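Local coordinates for UDP-glucose:anthocyanidin 3-O-glucosyltransferase (Clitoria ternatea, PDB 4REL), which belongs to the plant UDP-glycosyltransferase family and has the two-domain GT-B fold, here with KMP bound in a pocket, at residues N3-F12 and Q106-V117. Numbering follows the deposited sequence.
Sequences NKQHVAIFPF and QSVTCIIADAFV. With KMP (3,5,7-trihydroxy-2-(4-hydroxyphenyl)-4H-chromen-4-one), chain B.
His-6 and Thr-109 open the pairing of strands 6-10 and 110-114 with two nearly straight hydrogen bonds: His-6 N donates to Thr-109 OG1 at 3.0 Å, and Thr-109 N donates to His-6 O at 2.8 Å. Parallel bonding continues along the strands, from Ala-8 N to Cys-110 O, Ile-112 N to Ala-8 O, Phe-10 N to Ile-112 O and Asp-114 N to Phe-10 O. The His-6 side chain leaves with CG opposite the backbone N (chi1 178°), which lets ND1 donate to Gln-106 O at 2.9 Å; the oxygen lies close to the ring plane, but the bond is bent (147°) and ND1 stands above the Gln-106 carbonyl plane, while NE2 is hydrogen-bonded to Ser-38 OG on the neighbouring strand. Water 2 bridges Lys-4 O and Ser-107 O.

Apolar contacts line both sheet faces. Val-108 CG2 sits over one face of the His-6 imidazole, 4.0 Å from its centroid, as a CH-pi contact. Ala-8, Phe-10, Ile-111 and Ala-113 share a face, where Ile-111 CG2 meets the Phe-10 ring edge 3.8 Å from CD2; on the other, Val-7 CG1 touches Ile-112 CG1.

Beyond the strands, the Phe-116 ring turns its edge to the face of Phe-12, planes at 86°, and Phe-116 CE2 comes 3.8 Å from KMP C9. Asp-114 OD2 accepts from Phe-116 N in an Asx turn, whereas OD1 is hydrogen-bonded to His-17 ND1, whose ring in turn reaches KMP through NE2. Such adjacent central parallel strands, with ligand-facing loops at their C-terminal ends, are characteristic of the Rossmann-like N-terminal domain of GT-B glycosyltransferases.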
loop_
_atom_site.group_PDB
_atom_site.type_symbol
_atom_site.label_atom_id
_atom_site.label_comp_id
_atom_site.label_asym_id
_atom_site.label_seq_id
_atom_site.Cartn_x
_atom_site.Cartn_y
_atom_site.Cartn_z
ATOM N N ASN A 3 -6.016 -34.292 6.068
ATOM C CA ASN A 3 -5.375 -33.108 5.509
ATOM C C ASN A 3 -4.464 -32.499 6.569
ATOM O O ASN A 3 -4.896 -32.211 7.686
ATOM C CB ASN A 3 -6.389 -32.068 5.016
ATOM C CG ASN A 3 -5.719 -30.872 4.328
ATOM O OD1 ASN A 3 -4.978 -30.120 4.954
ATOM N ND2 ASN A 3 -5.998 -30.689 3.045
ATOM N N LYS A 4 -3.197 -32.327 6.219
ATOM C CA LYS A 4 -2.239 -31.788 7.166
ATOM C C LYS A 4 -1.624 -30.504 6.636
ATOM O O LYS A 4 -0.588 -30.081 7.132
ATOM C CB LYS A 4 -1.138 -32.813 7.464
ATOM C CG LYS A 4 -1.651 -34.129 8.030
ATOM C CD LYS A 4 -0.516 -34.997 8.577
ATOM C CE LYS A 4 -1.051 -36.245 9.290
ATOM N NZ LYS A 4 0.039 -37.194 9.683
ATOM N N GLN A 5 -2.253 -29.900 5.621
ATOM C CA GLN A 5 -1.748 -28.633 5.067
ATOM C C GLN A 5 -1.898 -27.513 6.093
ATOM O O GLN A 5 -2.971 -27.315 6.678
ATOM C CB GLN A 5 -2.466 -28.255 3.768
ATOM C CG GLN A 5 -2.326 -29.287 2.637
ATOM C CD GLN A 5 -0.908 -29.804 2.491
ATOM O OE1 GLN A 5 -0.561 -30.859 3.027
ATOM N NE2 GLN A 5 -0.079 -29.066 1.765
ATOM N N HIS A 6 -0.815 -26.780 6.315
ATOM C CA HIS A 6 -0.790 -25.791 7.386
ATOM C C HIS A 6 0.103 -24.628 6.994
ATOM O O HIS A 6 1.329 -24.754 6.964
ATOM C CB HIS A 6 -0.303 -26.435 8.688
ATOM C CG HIS A 6 -0.201 -25.480 9.847
ATOM N ND1 HIS A 6 0.492 -25.786 10.997
ATOM C CD2 HIS A 6 -0.735 -24.251 10.038
ATOM C CE1 HIS A 6 0.409 -24.766 11.842
ATOM N NE2 HIS A 6 -0.328 -23.826 11.283
ATOM N N VAL A 7 -0.525 -23.490 6.717
ATOM C CA VAL A 7 0.187 -22.313 6.252
ATOM C C VAL A 7 0.386 -21.361 7.429
ATOM O O VAL A 7 -0.569 -21.021 8.140
ATOM C CB VAL A 7 -0.619 -21.603 5.148
ATOM C CG1 VAL A 7 0.135 -20.392 4.618
ATOM C CG2 VAL A 7 -0.911 -22.576 4.021
ATOM N N ALA A 8 1.630 -20.948 7.659
ATOM C CA ALA A 8 1.897 -19.933 8.668
ATOM C C ALA A 8 2.068 -18.625 7.936
ATOM O O ALA A 8 2.715 -18.585 6.888
ATOM C CB ALA A 8 3.149 -20.267 9.453
ATOM N N ILE A 9 1.496 -17.554 8.491
ATOM C CA ILE A 9 1.504 -16.258 7.834
ATOM C C ILE A 9 2.109 -15.207 8.744
ATOM O O ILE A 9 1.699 -15.075 9.904
ATOM C CB ILE A 9 0.077 -15.829 7.430
ATOM C CG1 ILE A 9 -0.536 -16.860 6.467
ATOM C CG2 ILE A 9 0.100 -14.452 6.765
ATOM C CD1 ILE A 9 -1.554 -17.778 7.126
ATOM N N PHE A 10 3.090 -14.474 8.214
ATOM C CA PHE A 10 3.744 -13.382 8.954
ATOM C C PHE A 10 3.521 -12.041 8.273
ATOM O O PHE A 10 4.231 -11.713 7.324
ATOM C CB PHE A 10 5.264 -13.619 9.061
ATOM C CG PHE A 10 5.641 -14.878 9.812
ATOM C CD1 PHE A 10 5.695 -14.890 11.201
ATOM C CD2 PHE A 10 5.964 -16.039 9.117
ATOM C CE1 PHE A 10 6.046 -16.048 11.893
ATOM C CE2 PHE A 10 6.320 -17.203 9.792
ATOM C CZ PHE A 10 6.365 -17.204 11.190
ATOM N N PRO A 11 2.552 -11.249 8.762
ATOM C CA PRO A 11 2.473 -9.873 8.261
ATOM C C PRO A 11 3.664 -9.059 8.726
ATOM O O PRO A 11 4.292 -9.402 9.729
ATOM C CB PRO A 11 1.222 -9.325 8.952
ATOM C CG PRO A 11 1.137 -10.131 10.240
ATOM C CD PRO A 11 1.550 -11.515 9.809
ATOM N N PHE A 12 3.964 -7.988 8.000
ATOM C CA PHE A 12 4.739 -6.880 8.551
ATOM C C PHE A 12 3.714 -6.173 9.436
ATOM O O PHE A 12 2.719 -5.644 8.942
ATOM C CB PHE A 12 5.225 -5.989 7.406
ATOM C CG PHE A 12 6.196 -4.912 7.825
ATOM C CD1 PHE A 12 7.387 -5.223 8.475
ATOM C CD2 PHE A 12 5.945 -3.593 7.500
ATOM C CE1 PHE A 12 8.293 -4.205 8.830
ATOM C CE2 PHE A 12 6.842 -2.579 7.851
ATOM C CZ PHE A 12 8.012 -2.888 8.509
ATOM N N GLN A 106 -0.237 -29.740 13.816
ATOM C CA GLN A 106 0.238 -29.948 12.448
ATOM C C GLN A 106 1.522 -29.175 12.223
ATOM O O GLN A 106 1.587 -27.988 12.525
ATOM C CB GLN A 106 -0.800 -29.451 11.434
ATOM C CG GLN A 106 -2.164 -30.141 11.499
ATOM C CD GLN A 106 -3.187 -29.465 10.592
ATOM O OE1 GLN A 106 -3.250 -28.239 10.520
ATOM N NE2 GLN A 106 -3.977 -30.265 9.880
ATOM N N SER A 107 2.536 -29.837 11.680
ATOM C CA SER A 107 3.745 -29.136 11.277
ATOM C C SER A 107 3.358 -28.151 10.168
ATOM O O SER A 107 2.427 -28.399 9.391
ATOM C CB SER A 107 4.799 -30.129 10.779
ATOM O OG SER A 107 4.324 -30.851 9.655
ATOM N N VAL A 108 4.037 -27.013 10.128
ATOM C CA VAL A 108 3.847 -26.052 9.046
ATOM C C VAL A 108 4.344 -26.627 7.715
ATOM O O VAL A 108 5.405 -27.256 7.652
ATOM C CB VAL A 108 4.562 -24.730 9.376
ATOM C CG1 VAL A 108 4.592 -23.794 8.164
ATOM C CG2 VAL A 108 3.874 -24.056 10.549
ATOM N N THR A 109 3.569 -26.438 6.649
ATOM C CA THR A 109 3.966 -26.952 5.334
ATOM C C THR A 109 4.327 -25.851 4.340
ATOM O O THR A 109 4.876 -26.134 3.273
ATOM C CB THR A 109 2.878 -27.836 4.722
ATOM O OG1 THR A 109 1.672 -27.078 4.592
ATOM C CG2 THR A 109 2.607 -29.039 5.622
ATOM N N CYS A 110 4.033 -24.599 4.690
ATOM C CA CYS A 110 4.226 -23.492 3.770
ATOM C C CYS A 110 4.182 -22.194 4.572
ATOM O O CYS A 110 3.427 -22.089 5.535
ATOM C CB CYS A 110 3.119 -23.509 2.707
ATOM S SG CYS A 110 3.273 -22.233 1.441
ATOM N N ILE A 111 5.007 -21.218 4.202
ATOM C CA ILE A 111 4.956 -19.912 4.842
ATOM C C ILE A 111 4.621 -18.854 3.809
ATOM O O ILE A 111 5.189 -18.850 2.712
ATOM C CB ILE A 111 6.287 -19.562 5.549
ATOM C CG1 ILE A 111 6.462 -20.475 6.780
ATOM C CG2 ILE A 111 6.306 -18.089 5.989
ATOM C CD1 ILE A 111 7.775 -20.287 7.520
ATOM N N ILE A 112 3.671 -17.983 4.152
ATOM C CA ILE A 112 3.436 -16.759 3.391
ATOM C C ILE A 112 3.837 -15.622 4.299
ATOM O O ILE A 112 3.408 -15.548 5.447
ATOM C CB ILE A 112 1.961 -16.565 3.009
ATOM C CG1 ILE A 112 1.474 -17.718 2.140
ATOM C CG2 ILE A 112 1.755 -15.245 2.253
ATOM C CD1 ILE A 112 0.004 -17.644 1.840
ATOM N N ALA A 113 4.661 -14.721 3.793
ATOM C CA ALA A 113 5.099 -13.604 4.613
ATOM C C ALA A 113 5.177 -12.328 3.807
ATOM O O ALA A 113 5.511 -12.340 2.619
ATOM C CB ALA A 113 6.451 -13.908 5.242
ATOM N N ASP A 114 4.862 -11.220 4.466
ATOM C CA ASP A 114 5.135 -9.914 3.885
ATOM C C ASP A 114 6.627 -9.900 3.564
ATOM O O ASP A 114 7.428 -10.347 4.371
ATOM C CB ASP A 114 4.791 -8.822 4.902
ATOM C CG ASP A 114 4.901 -7.424 4.319
ATOM O OD1 ASP A 114 3.854 -6.753 4.159
ATOM O OD2 ASP A 114 6.031 -6.995 4.008
ATOM N N ALA A 115 6.997 -9.435 2.372
ATOM C CA ALA A 115 8.396 -9.459 1.936
ATOM C C ALA A 115 9.359 -8.774 2.904
ATOM O O ALA A 115 10.542 -9.110 2.940
ATOM C CB ALA A 115 8.531 -8.834 0.529
ATOM N N PHE A 116 8.875 -7.788 3.656
ATOM C CA PHE A 116 9.758 -7.056 4.570
ATOM C C PHE A 116 10.199 -7.911 5.759
ATOM O O PHE A 116 11.201 -7.598 6.409
ATOM C CB PHE A 116 9.104 -5.775 5.103
ATOM C CG PHE A 116 8.963 -4.674 4.083
ATOM C CD1 PHE A 116 9.503 -4.804 2.805
ATOM C CD2 PHE A 116 8.279 -3.507 4.406
ATOM C CE1 PHE A 116 9.367 -3.785 1.863
ATOM C CE2 PHE A 116 8.140 -2.475 3.464
ATOM C CZ PHE A 116 8.681 -2.625 2.193
ATOM N N VAL A 117 9.441 -8.960 6.072
ATOM C CA VAL A 117 9.817 -9.833 7.186
ATOM C C VAL A 117 10.794 -10.875 6.661
ATOM O O VAL A 117 10.485 -12.061 6.541
ATOM C CB VAL A 117 8.591 -10.488 7.854
ATOM C CG1 VAL A 117 9.007 -11.219 9.141
ATOM C CG2 VAL A 117 7.560 -9.419 8.187
HETATM C C1 KMP B . 10.162 1.869 0.637
HETATM C C2 KMP B . 8.902 1.297 0.691
HETATM C C3 KMP B . 8.153 1.340 1.966
HETATM C C4 KMP B . 8.764 1.995 3.140
HETATM C C5 KMP B . 10.035 2.537 2.988
HETATM C C6 KMP B . 10.711 2.474 1.767
HETATM C C9 KMP B . 6.801 0.746 2.081
HETATM C C10 KMP B . 6.124 0.833 3.395
HETATM C C11 KMP B . 6.834 1.514 4.527
HETATM C C14 KMP B . 6.223 1.650 5.886
HETATM C C15 KMP B . 5.093 0.931 6.269
HETATM C C16 KMP B . 4.554 1.085 7.537
HETATM C C17 KMP B . 5.138 1.965 8.434
HETATM C C18 KMP B . 6.267 2.684 8.064
HETATM C C19 KMP B . 6.807 2.524 6.795
HETATM O O12 KMP B . 8.093 2.053 4.339
HETATM O O13 KMP B . 6.262 0.191 1.095
HETATM O O24 KMP B . 4.602 2.116 9.678
HETATM O O27 KMP B . 4.877 0.299 3.513
HETATM O O29 KMP B . 11.954 3.022 1.678
HETATM O O30 KMP B . 8.347 0.700 -0.400
HETATM O O HOH W 1 -5.123 -28.963 7.595
HETATM O O HOH W 2 1.441 -30.824 8.487
HETATM O O HOH W 3 1.795 -7.772 5.784
#